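Local coordinates for protein N-acetyltransferase (Staphylococcus aureus subsp. aureus, PDB 4LUA) that probably transfers an acetyl group from acetyl-coenzyme A to an amine of a substrate that is not established, at residues L119-S124 / E157-Y162; A70-I75 / S84-N89; E101-I106 / V131-L136. One frame throughout, in Å; residues are numbered along the deposited sequence.

Contact 1 (L119-S124 / E157-Y162)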
ATOM      1  N   LEU A 119      -9.095   2.161   4.116  1.00 16.52           N
ATOM      2  CA  LEU A 119      -8.335   3.178   4.881  1.00 14.51           C
ATOM      3  C   LEU A 119      -6.871   3.161   4.490  1.00 14.51           C
ATOM      4  O   LEU A 119      -6.367   2.142   4.005  1.00 16.58           O
ATOM      5  CB  LEU A 119      -8.415   2.842   6.358  1.00 17.64           C
ATOM      6  CG  LEU A 119      -9.784   2.848   6.991  1.00 27.51           C
ATOM      7  CD1 LEU A 119      -9.618   2.395   8.454  1.00 34.90           C
ATOM      8  CD2 LEU A 119     -10.309   4.224   6.928  1.00 32.60           C
ATOM      9  N   THR A 120      -6.206   4.295   4.573  1.00 13.95           N
ATOM     10  CA  THR A 120      -4.767   4.312   4.360  1.00 12.18           C
ATOM     11  C   THR A 120      -4.173   5.267   5.399  1.00 13.07           C
ATOM     12  O   THR A 120      -4.817   6.232   5.856  1.00 13.16           O
ATOM     13  CB  THR A 120      -4.433   4.800   2.881  1.00 14.85           C
ATOM     14  OG1 THR A 120      -3.070   4.471   2.571  1.00 23.21           O
ATOM     15  CG2 THR A 120      -4.678   6.322   2.672  1.00 16.83           C
ATOM     16  N   SER A 121      -2.923   5.006   5.815  1.00 13.68           N
ATOM     17  CA  SER A 121      -2.223   5.845   6.785  1.00 13.75           C
ATOM     18  C   SER A 121      -0.990   6.446   6.109  1.00 14.71           C
ATOM     19  O   SER A 121      -0.354   5.787   5.267  1.00 14.22           O
ATOM     20  CB  SER A 121      -1.787   5.046   8.063  1.00 15.26           C
ATOM     21  OG  SER A 121      -1.015   3.915   7.593  1.00 18.80           O
ATOM     22  N   ILE A 122      -0.710   7.714   6.442  1.00 12.72           N
ATOM     23  CA  ILE A 122       0.398   8.430   5.722  1.00 11.09           C
ATOM     24  C   ILE A 122       1.186   9.168   6.782  1.00 13.36           C
ATOM     25  O   ILE A 122       0.634   9.927   7.620  1.00 14.38           O
ATOM     26  CB  ILE A 122      -0.195   9.445   4.701  1.00 12.01           C
ATOM     27  CG1 ILE A 122      -1.136   8.722   3.724  1.00 14.40           C
ATOM     28  CG2 ILE A 122       0.956  10.144   3.907  1.00 14.94           C
ATOM     29  CD1 ILE A 122      -1.798   9.701   2.705  1.00 15.80           C
ATOM     30  N   VAL A 123       2.523   9.026   6.770  1.00 13.48           N
ATOM     31  CA  VAL A 123       3.293   9.786   7.733  1.00 14.85           C
ATOM     32  C   VAL A 123       3.043  11.281   7.578  1.00 14.63           C
ATOM     33  O   VAL A 123       2.859  11.805   6.454  1.00 16.15           O
ATOM     34  CB  VAL A 123       4.787   9.468   7.556  1.00 18.61           C
ATOM     35  CG1 VAL A 123       5.664  10.478   8.287  1.00 25.21           C
ATOM     36  CG2 VAL A 123       5.048   8.006   8.053  1.00 17.90           C
ATOM     37  N   SER A 124       3.001  11.969   8.698  1.00 15.53           N
ATOM     38  CA  SER A 124       2.375  13.289   8.680  1.00 16.47           C
ATOM     39  C   SER A 124       2.955  14.384   7.820  1.00 15.60           C
ATOM     40  O   SER A 124       2.210  15.294   7.449  1.00 23.30           O
ATOM     41  CB  SER A 124       2.131  13.775  10.093  1.00 23.05           C
ATOM     42  OG  SER A 124       3.366  14.061  10.689  1.00 25.69           O
ATOM     43  N   GLU A 157       0.823  10.005  12.035  1.00 16.28           N
ATOM     44  CA  GLU A 157       0.228   9.737  10.735  1.00 15.18           C
ATOM     45  C   GLU A 157      -1.113  10.397  10.563  1.00 16.55           C
ATOM     46  O   GLU A 157      -1.902  10.499  11.545  1.00 18.14           O
ATOM     47  CB  GLU A 157       0.025   8.248  10.540  1.00 16.25           C
ATOM     48  CG  GLU A 157       1.352   7.499  10.423  1.00 20.00           C
ATOM     49  CD  GLU A 157       1.157   6.106  10.053  1.00 21.59           C
ATOM     50  OE1 GLU A 157       0.516   5.329  10.826  1.00 22.78           O
ATOM     51  OE2 GLU A 157       1.639   5.741   8.957  1.00 22.16           O
ATOM     52  N   HIS A 158      -1.400  10.769   9.323  1.00 14.94           N
ATOM     53  CA  HIS A 158      -2.778  11.092   8.915  1.00 16.33           C
ATOM     54  C   HIS A 158      -3.457   9.791   8.512  1.00 13.57           C
ATOM     55  O   HIS A 158      -2.847   8.890   7.907  1.00 14.88           O
ATOM     56  CB  HIS A 158      -2.854  12.072   7.746  1.00 14.30           C
ATOM     57  CG  HIS A 158      -2.430  13.449   8.131  1.00 22.44           C
ATOM     58  ND1 HIS A 158      -1.249  14.009   7.676  1.00 28.08           N
ATOM     59  CD2 HIS A 158      -2.970  14.337   8.996  1.00 25.05           C
ATOM     60  CE1 HIS A 158      -1.108  15.211   8.216  1.00 27.85           C
ATOM     61  NE2 HIS A 158      -2.109  15.418   9.064  1.00 29.24           N
ATOM     62  N   TRP A 159      -4.752   9.679   8.828  1.00 12.87           N
ATOM     63  CA  TRP A 159      -5.530   8.561   8.340  1.00 12.93           C
ATOM     64  C   TRP A 159      -6.523   9.132   7.336  1.00 13.11           C
ATOM     65  O   TRP A 159      -7.143  10.157   7.576  1.00 13.92           O
ATOM     66  CB  TRP A 159      -6.351   7.970   9.519  1.00 15.05           C
ATOM     67  CG  TRP A 159      -5.499   7.086  10.361  1.00 14.14           C
ATOM     68  CD1 TRP A 159      -4.826   7.414  11.543  1.00 17.38           C
ATOM     69  CD2 TRP A 159      -5.187   5.717  10.069  1.00 17.67           C
ATOM     70  NE1 TRP A 159      -4.142   6.290  11.989  1.00 18.99           N
ATOM     71  CE2 TRP A 159      -4.331   5.253  11.107  1.00 18.19           C
ATOM     72  CE3 TRP A 159      -5.551   4.844   9.032  1.00 20.67           C
ATOM     73  CZ2 TRP A 159      -3.844   3.920  11.133  1.00 20.52           C
ATOM     74  CZ3 TRP A 159      -5.080   3.527   9.065  1.00 22.28           C
ATOM     75  CH2 TRP A 159      -4.220   3.097  10.118  1.00 22.75           C
ATOM     76  N   LEU A 160      -6.660   8.464   6.177  1.00 12.75           N
ATOM     77  CA  LEU A 160      -7.626   8.866   5.161  1.00 13.36           C
ATOM     78  C   LEU A 160      -8.512   7.675   4.859  1.00 15.20           C
ATOM     79  O   LEU A 160      -8.097   6.534   5.054  1.00 16.24           O
ATOM     80  CB  LEU A 160      -6.862   9.231   3.854  1.00 16.49           C
ATOM     81  CG  LEU A 160      -6.176  10.630   3.870  1.00 20.56           C
ATOM     82  CD1 LEU A 160      -4.904  10.610   4.732  1.00 23.10           C
ATOM     83  CD2 LEU A 160      -5.773  11.033   2.388  1.00 24.44           C
ATOM     84  N   PHE A 161      -9.684   7.943   4.312  1.00 16.07           N
ATOM     85  CA  PHE A 161     -10.586   6.854   3.965  1.00 16.90           C
ATOM     86  C   PHE A 161     -11.205   7.114   2.606  1.00 19.39           C
ATOM     87  O   PHE A 161     -11.352   8.273   2.166  1.00 21.12           O
ATOM     88  CB  PHE A 161     -11.708   6.703   5.016  1.00 19.16           C
ATOM     89  CG  PHE A 161     -12.724   7.819   4.984  1.00 22.06           C
ATOM     90  CD1 PHE A 161     -13.849   7.767   4.153  1.00 25.49           C
ATOM     91  CD2 PHE A 161     -12.524   8.939   5.790  1.00 31.15           C
ATOM     92  CE1 PHE A 161     -14.789   8.839   4.127  1.00 28.46           C
ATOM     93  CE2 PHE A 161     -13.461  10.011   5.784  1.00 32.31           C
ATOM     94  CZ  PHE A 161     -14.583   9.951   4.956  1.00 35.37           C
ATOM     95  N   TYR A 162     -11.673   6.021   1.973  1.00 17.99           N
ATOM     96  CA  TYR A 162     -12.477   6.147   0.756  1.00 18.86           C
ATOM     97  C   TYR A 162     -13.805   5.477   1.041  1.00 21.05           C
ATOM     98  O   TYR A 162     -13.859   4.287   1.438  1.00 22.68           O
ATOM     99  CB  TYR A 162     -11.749   5.427  -0.420  1.00 18.55           C
ATOM    100  CG  TYR A 162     -12.444   5.629  -1.740  1.00 18.75           C
ATOM    101  CD1 TYR A 162     -13.557   4.900  -2.065  1.00 20.57           C
ATOM    102  CD2 TYR A 162     -11.924   6.532  -2.677  1.00 18.01           C
ATOM    103  CE1 TYR A 162     -14.204   5.107  -3.274  1.00 21.51           C
ATOM    104  CE2 TYR A 162     -12.563   6.743  -3.889  1.00 19.38           C
ATOM    105  CZ  TYR A 162     -13.699   6.027  -4.172  1.00 20.59           C
ATOM    106  OH  TYR A 162     -14.392   6.189  -5.379  1.00 23.92           O
TER
HETATM  107  O   HOH W   1       0.065   2.995  10.069  1.00 30.20           O
HETATM  108  O   HOH W   2       2.115   3.535   7.052  1.00 36.50           O
HETATM  109  O   HOH W   3       0.372  13.109   5.597  1.00 24.70           O

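Contact 2 (A70-I75 / S84-N89)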
ATOM      1  N   ALA A  70       1.034  -3.336  -3.732  1.00 13.85           N
ATOM      2  CA  ALA A  70       0.357  -2.890  -2.498  1.00 12.81           C
ATOM      3  C   ALA A  70      -0.492  -4.059  -2.036  1.00 14.44           C
ATOM      4  O   ALA A  70      -0.826  -4.927  -2.842  1.00 15.56           O
ATOM      5  CB  ALA A  70      -0.491  -1.607  -2.773  1.00 12.61           C
ATOM      6  N   ALA A  71      -0.819  -4.061  -0.737  1.00 14.59           N
ATOM      7  CA  ALA A  71      -1.618  -5.123  -0.123  1.00 16.01           C
ATOM      8  C   ALA A  71      -2.894  -4.493   0.506  1.00 15.52           C
ATOM      9  O   ALA A  71      -2.922  -3.334   0.948  1.00 16.95           O
ATOM     10  CB  ALA A  71      -0.768  -5.806   0.915  1.00 17.83           C
ATOM     11  N   LEU A  72      -3.959  -5.285   0.487  1.00 15.92           N
ATOM     12  CA  LEU A  72      -5.195  -4.884   1.092  1.00 16.97           C
ATOM     13  C   LEU A  72      -5.368  -5.893   2.226  1.00 19.20           C
ATOM     14  O   LEU A  72      -5.586  -7.097   1.998  1.00 21.37           O
ATOM     15  CB  LEU A  72      -6.295  -4.988   0.018  1.00 18.15           C
ATOM     16  CG  LEU A  72      -7.687  -4.598   0.424  1.00 25.39           C
ATOM     17  CD1 LEU A  72      -7.693  -3.166   0.999  1.00 26.01           C
ATOM     18  CD2 LEU A  72      -8.657  -4.739  -0.780  1.00 26.73           C
ATOM     19  N   GLU A  73      -5.318  -5.380   3.455  1.00 18.43           N
ATOM     20  CA  GLU A  73      -5.378  -6.246   4.640  1.00 24.94           C
ATOM     21  C   GLU A  73      -6.731  -6.023   5.297  1.00 29.07           C
ATOM     22  O   GLU A  73      -7.119  -4.882   5.575  1.00 25.03           O
ATOM     23  CB  GLU A  73      -4.214  -5.923   5.611  1.00 23.79           C
ATOM     24  CG  GLU A  73      -4.310  -6.751   6.921  1.00 36.31           C
ATOM     25  CD  GLU A  73      -3.194  -6.464   7.926  1.00 38.10           C
ATOM     26  OE1 GLU A  73      -3.113  -7.178   8.952  1.00 45.08           O
ATOM     27  OE2 GLU A  73      -2.409  -5.512   7.712  1.00 40.34           O
ATOM     28  N   GLN A  74      -7.480  -7.093   5.535  1.00 26.30           N
ATOM     29  CA  GLN A  74      -8.700  -6.958   6.301  1.00 30.64           C
ATOM     30  C   GLN A  74      -8.368  -7.188   7.788  1.00 34.91           C
ATOM     31  O   GLN A  74      -7.883  -8.282   8.171  1.00 43.20           O
ATOM     32  CB  GLN A  74      -9.745  -7.986   5.818  1.00 46.20           C
ATOM     33  CG  GLN A  74     -11.196  -7.470   5.766  1.00 61.46           C
ATOM     34  CD  GLN A  74     -11.954  -7.921   4.503  1.00 69.80           C
ATOM     35  OE1 GLN A  74     -11.360  -8.453   3.560  1.00 76.22           O
ATOM     36  NE2 GLN A  74     -13.265  -7.701   4.487  1.00 70.33           N
ATOM     37  N   ILE A  75      -8.662  -6.200   8.615  1.00 32.30           N
ATOM     38  CA  ILE A  75      -8.580  -6.330  10.064  1.00 38.71           C
ATOM     39  C   ILE A  75      -9.859  -6.974  10.589  1.00 46.07           C
ATOM     40  O   ILE A  75     -10.936  -6.368  10.464  1.00 53.74           O
ATOM     41  CB  ILE A  75      -8.494  -4.967  10.754  1.00 47.39           C
ATOM     42  CG1 ILE A  75      -7.276  -4.188  10.268  1.00 55.17           C
ATOM     43  CG2 ILE A  75      -8.441  -5.183  12.242  1.00 46.66           C
ATOM     44  CD1 ILE A  75      -6.009  -5.034  10.208  1.00 58.54           C
ATOM     45  N   SER A  84     -10.754  -2.547   6.102  1.00 26.42           N
ATOM     46  CA  SER A  84      -9.689  -2.861   5.173  1.00 22.05           C
ATOM     47  C   SER A  84      -8.663  -1.733   5.020  1.00 21.06           C
ATOM     48  O   SER A  84      -9.048  -0.640   4.862  1.00 24.56           O
ATOM     49  CB  SER A  84     -10.272  -3.223   3.834  1.00 34.66           C
ATOM     50  OG  SER A  84     -10.677  -4.563   3.860  1.00 43.04           O
ATOM     51  N   LEU A  85      -7.386  -2.078   5.081  1.00 17.89           N
ATOM     52  CA  LEU A  85      -6.290  -1.084   5.061  1.00 16.38           C
ATOM     53  C   LEU A  85      -5.404  -1.340   3.906  1.00 17.06           C
ATOM     54  O   LEU A  85      -5.064  -2.470   3.633  1.00 19.20           O
ATOM     55  CB  LEU A  85      -5.393  -1.227   6.317  1.00 18.54           C
ATOM     56  CG  LEU A  85      -5.793  -0.455   7.575  1.00 36.90           C
ATOM     57  CD1 LEU A  85      -7.229  -0.658   7.964  1.00 33.29           C
ATOM     58  CD2 LEU A  85      -4.844  -0.876   8.707  1.00 34.36           C
ATOM     59  N   ILE A  86      -4.960  -0.264   3.262  1.00 14.90           N
ATOM     60  CA  ILE A  86      -3.919  -0.432   2.235  1.00 15.10           C
ATOM     61  C   ILE A  86      -2.584  -0.327   2.946  1.00 14.95           C
ATOM     62  O   ILE A  86      -2.380   0.582   3.768  1.00 16.53           O
ATOM     63  CB  ILE A  86      -4.060   0.687   1.170  1.00 13.42           C
ATOM     64  CG1 ILE A  86      -5.395   0.555   0.454  1.00 14.33           C
ATOM     65  CG2 ILE A  86      -2.820   0.618   0.187  1.00 15.85           C
ATOM     66  CD1 ILE A  86      -5.736   1.801  -0.404  1.00 18.39           C
ATOM     67  N   LYS A  87      -1.713  -1.296   2.664  1.00 14.48           N
ATOM     68  CA  LYS A  87      -0.412  -1.437   3.332  1.00 15.00           C
ATOM     69  C   LYS A  87       0.638  -1.857   2.321  1.00 13.19           C
ATOM     70  O   LYS A  87       0.326  -2.342   1.210  1.00 15.31           O
ATOM     71  CB  LYS A  87      -0.504  -2.552   4.449  1.00 18.44           C
ATOM     72  CG  LYS A  87      -1.316  -2.009   5.610  1.00 26.41           C
ATOM     73  CD  LYS A  87      -1.307  -2.945   6.789  1.00 42.70           C
ATOM     74  CE  LYS A  87      -0.355  -2.489   7.873  1.00 50.79           C
ATOM     75  NZ  LYS A  87      -0.091  -3.607   8.830  1.00 56.58           N
ATOM     76  N   TYR A  88       1.897  -1.756   2.749  1.00 14.01           N
ATOM     77  CA  TYR A  88       3.029  -2.355   1.996  1.00 14.49           C
ATOM     78  C   TYR A  88       3.020  -1.903   0.540  1.00 15.80           C
ATOM     79  O   TYR A  88       3.129  -2.720  -0.388  1.00 14.40           O
ATOM     80  CB  TYR A  88       2.999  -3.892   2.093  1.00 17.37           C
ATOM     81  CG  TYR A  88       2.896  -4.343   3.544  1.00 18.94           C
ATOM     82  CD1 TYR A  88       3.770  -3.861   4.506  1.00 22.30           C
ATOM     83  CD2 TYR A  88       1.891  -5.215   3.931  1.00 21.12           C
ATOM     84  CE1 TYR A  88       3.651  -4.270   5.845  1.00 23.97           C
ATOM     85  CE2 TYR A  88       1.766  -5.614   5.255  1.00 21.92           C
ATOM     86  CZ  TYR A  88       2.641  -5.117   6.191  1.00 24.92           C
ATOM     87  OH  TYR A  88       2.527  -5.526   7.519  1.00 28.79           O
ATOM     88  N   ASN A  89       2.953  -0.595   0.346  1.00 13.21           N
ATOM     89  CA  ASN A  89       2.877  -0.020  -1.020  1.00 12.70           C
ATOM     90  C   ASN A  89       4.271   0.437  -1.389  1.00 13.88           C
ATOM     91  O   ASN A  89       4.769   1.463  -0.883  1.00 13.80           O
ATOM     92  CB  ASN A  89       1.877   1.135  -0.956  1.00 13.86           C
ATOM     93  CG  ASN A  89       1.616   1.851  -2.319  1.00 13.31           C
ATOM     94  OD1 ASN A  89       1.210   3.014  -2.314  1.00 13.33           O
ATOM     95  ND2 ASN A  89       1.905   1.200  -3.462  1.00 13.96           N
TER

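Contact 3 (E101-I106 / V131-L136)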
ATOM      1  N   GLU A 101      -2.678   4.007 -11.047  1.00 16.03           N
ATOM      2  CA  GLU A 101      -3.358   2.857 -11.691  1.00 17.84           C
ATOM      3  C   GLU A 101      -3.567   1.747 -10.650  1.00 18.02           C
ATOM      4  O   GLU A 101      -4.660   1.138 -10.539  1.00 17.92           O
ATOM      5  CB  GLU A 101      -2.570   2.339 -12.886  1.00 20.01           C
ATOM      6  CG  GLU A 101      -2.860   3.065 -14.174  1.00 39.70           C
ATOM      7  CD  GLU A 101      -2.032   2.505 -15.336  1.00 57.55           C
ATOM      8  OE1 GLU A 101      -1.739   1.279 -15.324  1.00 59.54           O
ATOM      9  OE2 GLU A 101      -1.660   3.296 -16.242  1.00 65.27           O
ATOM     10  N   LEU A 102      -2.556   1.526  -9.795  1.00 14.86           N
ATOM     11  CA  LEU A 102      -2.656   0.486  -8.768  1.00 14.62           C
ATOM     12  C   LEU A 102      -3.740   0.784  -7.704  1.00 14.53           C
ATOM     13  O   LEU A 102      -4.594  -0.072  -7.388  1.00 15.66           O
ATOM     14  CB  LEU A 102      -1.268   0.280  -8.094  1.00 13.13           C
ATOM     15  CG  LEU A 102      -1.259  -0.758  -6.977  1.00 13.78           C
ATOM     16  CD1 LEU A 102      -1.732  -2.182  -7.421  1.00 16.15           C
ATOM     17  CD2 LEU A 102       0.175  -0.851  -6.489  1.00 15.41           C
ATOM     18  N   ILE A 103      -3.753   2.001  -7.134  1.00 12.83           N
ATOM     19  CA  ILE A 103      -4.715   2.310  -6.078  1.00 13.77           C
ATOM     20  C   ILE A 103      -6.123   2.425  -6.701  1.00 14.10           C
ATOM     21  O   ILE A 103      -7.108   2.017  -6.074  1.00 16.00           O
ATOM     22  CB  ILE A 103      -4.271   3.572  -5.319  1.00 14.03           C
ATOM     23  CG1 ILE A 103      -2.871   3.388  -4.722  1.00 14.28           C
ATOM     24  CG2 ILE A 103      -5.311   3.897  -4.262  1.00 17.61           C
ATOM     25  CD1 ILE A 103      -2.727   2.104  -3.780  1.00 18.05           C
ATOM     26  N   ASN A 104      -6.259   2.943  -7.938  1.00 14.01           N
ATOM     27  CA  ASN A 104      -7.603   2.931  -8.571  1.00 15.64           C
ATOM     28  C   ASN A 104      -8.118   1.490  -8.757  1.00 17.98           C
ATOM     29  O   ASN A 104      -9.326   1.193  -8.571  1.00 18.34           O
ATOM     30  CB  ASN A 104      -7.628   3.663  -9.913  1.00 16.27           C
ATOM     31  CG  ASN A 104      -7.960   5.129  -9.757  1.00 21.85           C
ATOM     32  OD1 ASN A 104      -8.850   5.488  -8.987  1.00 22.87           O
ATOM     33  ND2 ASN A 104      -7.270   5.991 -10.523  1.00 23.79           N
ATOM     34  N   PHE A 105      -7.185   0.590  -9.131  1.00 14.89           N
ATOM     35  CA  PHE A 105      -7.576  -0.806  -9.179  1.00 15.62           C
ATOM     36  C   PHE A 105      -8.033  -1.317  -7.821  1.00 13.47           C
ATOM     37  O   PHE A 105      -9.068  -2.012  -7.768  1.00 16.98           O
ATOM     38  CB  PHE A 105      -6.428  -1.680  -9.771  1.00 17.38           C
ATOM     39  CG  PHE A 105      -6.529  -3.115  -9.359  1.00 13.57           C
ATOM     40  CD1 PHE A 105      -7.286  -4.012 -10.068  1.00 14.93           C
ATOM     41  CD2 PHE A 105      -5.909  -3.509  -8.178  1.00 17.85           C
ATOM     42  CE1 PHE A 105      -7.418  -5.357  -9.651  1.00 17.82           C
ATOM     43  CE2 PHE A 105      -6.090  -4.756  -7.701  1.00 15.53           C
ATOM     44  CZ  PHE A 105      -6.863  -5.707  -8.432  1.00 15.68           C
ATOM     45  N   ILE A 106      -7.286  -1.005  -6.753  1.00 13.75           N
ATOM     46  CA  ILE A 106      -7.691  -1.452  -5.416  1.00 14.87           C
ATOM     47  C   ILE A 106      -9.091  -0.928  -5.030  1.00 14.74           C
ATOM     48  O   ILE A 106      -9.912  -1.698  -4.481  1.00 17.03           O
ATOM     49  CB  ILE A 106      -6.608  -1.133  -4.363  1.00 13.28           C
ATOM     50  CG1 ILE A 106      -5.411  -2.001  -4.667  1.00 15.51           C
ATOM     51  CG2 ILE A 106      -7.178  -1.363  -2.951  1.00 18.02           C
ATOM     52  CD1 ILE A 106      -4.208  -1.755  -3.732  1.00 16.51           C
ATOM     53  N   VAL A 131      -1.549  14.314  -1.023  1.00 13.07           N
ATOM     54  CA  VAL A 131      -2.170  14.889  -2.213  1.00 14.01           C
ATOM     55  C   VAL A 131      -2.519  13.836  -3.274  1.00 13.65           C
ATOM     56  O   VAL A 131      -3.576  13.905  -3.914  1.00 14.65           O
ATOM     57  CB  VAL A 131      -1.251  15.996  -2.799  1.00 14.94           C
ATOM     58  CG1 VAL A 131      -1.689  16.381  -4.227  1.00 16.72           C
ATOM     59  CG2 VAL A 131      -1.310  17.200  -1.861  1.00 16.18           C
ATOM     60  N   PHE A 132      -1.632  12.836  -3.414  1.00 12.73           N
ATOM     61  CA  PHE A 132      -1.884  11.741  -4.339  1.00 14.58           C
ATOM     62  C   PHE A 132      -3.211  11.034  -3.945  1.00 12.94           C
ATOM     63  O   PHE A 132      -4.078  10.789  -4.802  1.00 14.60           O
ATOM     64  CB  PHE A 132      -0.678  10.789  -4.265  1.00 14.36           C
ATOM     65  CG  PHE A 132      -0.941   9.432  -4.828  1.00 11.55           C
ATOM     66  CD1 PHE A 132      -1.453   8.390  -3.997  1.00 13.76           C
ATOM     67  CD2 PHE A 132      -0.636   9.156  -6.165  1.00 16.83           C
ATOM     68  CE1 PHE A 132      -1.690   7.102  -4.578  1.00 12.65           C
ATOM     69  CE2 PHE A 132      -0.819   7.854  -6.683  1.00 18.99           C
ATOM     70  CZ  PHE A 132      -1.383   6.872  -5.903  1.00 14.38           C
ATOM     71  N   TYR A 133      -3.361  10.737  -2.654  1.00 14.31           N
ATOM     72  CA  TYR A 133      -4.578  10.032  -2.247  1.00 14.40           C
ATOM     73  C   TYR A 133      -5.802  10.885  -2.300  1.00 15.77           C
ATOM     74  O   TYR A 133      -6.902  10.412  -2.648  1.00 14.41           O
ATOM     75  CB  TYR A 133      -4.415   9.498  -0.806  1.00 11.85           C
ATOM     76  CG  TYR A 133      -3.900   8.073  -0.803  1.00 11.97           C
ATOM     77  CD1 TYR A 133      -4.797   7.047  -1.049  1.00 14.58           C
ATOM     78  CD2 TYR A 133      -2.574   7.756  -0.485  1.00 12.95           C
ATOM     79  CE1 TYR A 133      -4.398   5.718  -1.032  1.00 13.16           C
ATOM     80  CE2 TYR A 133      -2.175   6.415  -0.462  1.00 13.99           C
ATOM     81  CZ  TYR A 133      -3.125   5.442  -0.715  1.00 16.14           C
ATOM     82  OH  TYR A 133      -2.748   4.117  -0.634  1.00 19.70           O
ATOM     83  N   SER A 134      -5.666  12.184  -1.998  1.00 14.32           N
ATOM     84  CA  SER A 134      -6.812  13.096  -2.110  0.58 14.95           C
ATOM     85  C   SER A 134      -7.295  13.156  -3.564  1.00 15.92           C
ATOM     86  O   SER A 134      -8.506  13.214  -3.841  1.00 18.07           O
ATOM     87  CB  SER A 134      -6.406  14.515  -1.637  0.58 15.59           C
ATOM     88  OG  SER A 134      -7.486  15.410  -1.812  0.58 18.31           O
ATOM     89  N   ALA A 135      -6.341  13.117  -4.499  1.00 15.66           N
ATOM     90  CA  ALA A 135      -6.723  13.212  -5.895  1.00 17.51           C
ATOM     91  C   ALA A 135      -7.516  11.973  -6.345  1.00 17.12           C
ATOM     92  O   ALA A 135      -8.268  12.023  -7.336  1.00 21.82           O
ATOM     93  CB  ALA A 135      -5.450  13.374  -6.769  1.00 19.42           C
ATOM     94  N   LEU A 136      -7.301  10.856  -5.653  1.00 15.73           N
ATOM     95  CA  LEU A 136      -8.063   9.622  -5.955  1.00 17.12           C
ATOM     96  C   LEU A 136      -9.369   9.536  -5.193  1.00 18.22           C
ATOM     97  O   LEU A 136     -10.106   8.546  -5.347  1.00 21.87           O
ATOM     98  CB  LEU A 136      -7.198   8.406  -5.547  1.00 17.73           C
ATOM     99  CG  LEU A 136      -5.977   8.299  -6.472  1.00 18.09           C
ATOM    100  CD1 LEU A 136      -5.015   7.266  -5.859  1.00 21.24           C
ATOM    101  CD2 LEU A 136      -6.356   7.892  -7.882  1.00 29.62           C
TER
HETATM  102  O   HOH W   4     -10.356   7.307  -7.832  1.00 25.05           O

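Contact 1 (L119-S124 / E157-Y162)
T120 faces L160 and I122 faces H158 as the two hydrogen-bonded pairs of an antiparallel ladder, each closed by a reciprocal couple of backbone N-H to O bonds. I122 N reaches H158 O at 2.8 Å. Non-hydrogen-bonded positions alternate with them, and there CA-H groups turn to the carbonyls, S121 CA lying 3.3 Å from H158 O.

In the CH-pi contact of S121 with W159, S121 CB sits 3.6 Å from the centroid of the six-membered ring, only 6° off the ring normal and over the face. With CG beside the backbone N (chi1 -80°), the indole folds back across the neighbouring strand.

Waters bridge the polar groups of S121 and E157, and of V123 and H158. Between S121 OG and the carboxylate of E157 lie two of them: one donates to E157 OE2 at 3.0 Å, while the other approaches OE1 at a very short distance. A third donates to V123 O at 2.9 Å and lies in the plane of the H158 ring, at ND1, where it probably helps to hold the rotation of the imidazole.

Apolar contacts divide between the faces. L119 CD2 presses on F161 CB at 3.4 Å on the side of W159, while I122 CD1 meets L160 CD1 at 3.8 Å on the other.

That second face is covered by helix 127-135, where Y133 touches both I122 and L160. Strand 153-163 is flanked by strand 139-150, whose E144 accepts from W159 NE1, and strand 117-123 has strand 83-91 as its other neighbour.

Contact 2 (A70-I75 / S84-N89)
E73 and K87 reach for each other diagonally across the hairpin, and their charged ends meet in a salt bridge. K87 NZ lies 3.2 Å from E73 OE2 and approaches the syn lone pair, on the side of the other carboxylate oxygen. E73 extends straight out, with CG anti to the backbone N (chi1 176°), whereas K87 is bent at chi3. The lysine's exact placement is doubtful, since its CD comes within 2.9 Å of E73 OE2. A weak bond runs from K87 NZ to Y88 OH, and K87 CB lies over one face of the Y88 ring. A71 CB meets that ring from another direction, at its edge, 4.1 Å from Y88 CD2.

On the other side of the sheet, where L72, Q74, S84 and I86 point, L72 CD1 comes down on S84 CB at 3.8 Å, and Q74 CG lies 3.5 Å from S84 OG while its amide turns to H82. Along the backbone, A71 with K87 and E73 with L85 form regular hydrogen-bonded antiparallel pairs. Beyond them Y88 takes a left-handed conformation (phi 53°), and A70 CB packs near N89; this is consistent with the beta bulge of the fourth strand in GNAT enzymes.

The chemistry is thus two-sided: a partly exposed charge pair on one face, and on the other apolar L72 and I86 beside Q74 and the buried S84 OG, which has no polar partner in the model.

Contact 3 (E101-I106 / V131-L136)
I103 meets F132, Y133 and L136 of the other helical segment at once. With CG2 anti to the backbone N (chi1 -58° for CG1), it presents that methyl to L136 and Y133: CG2 lies 3.7 Å from L136 CD1, the two side chains crossing at about a right angle, and 3.8 Å from Y133 CE1. CG1 of the isoleucine points to the edge of the F132 ring, in its plane, 3.9 Å from F132 CE1, and CD1 continues toward the phenol oxygen of Y133.

Beside this apolar group, the N104 amide lies against L136, with N104 ND2 3.4 Å from L136 CD2. One water donates both to N104 OD1 and, at 2.8 Å, to L136 O, and so links helix 96-112 to L136 by a polar bridge.

The rings are in turn packed against others. F132 CE1 lies over the centre of one face of Y133, F29 meets F132 edge-to-face, and F138 does the same to Y133. F132 also rests on K96, N99 and S100 at the start of helix 96-112.

Such helix-to-helix packing is typical of the GNAT fold, in which the helices that follow the fourth and fifth strands lie together on one side of the central sheet.

In the fold
The centres of the three contacts lie about 12 to 14 Å apart, and each contact touches the other two. Contact 2 comes first along the chain, a hairpin of the N-terminal antiparallel sheet, while the segments of contacts 3 and 1 alternate. Backbone bonds from L119 to S84 and I86 join contact 2 to contact 1, setting strand 117-123 parallel to strand 83-91 with helix 96-112 as the beta-alpha-beta crossover between them. Contact 3 packs on contact 2 as well: L102 and I106 lie on A70, and Y133 reaches I86. This is the mixed GNAT sheet, whose fourth and fifth strands part in relatives to admit acetyl-coenzyme A, probably here too.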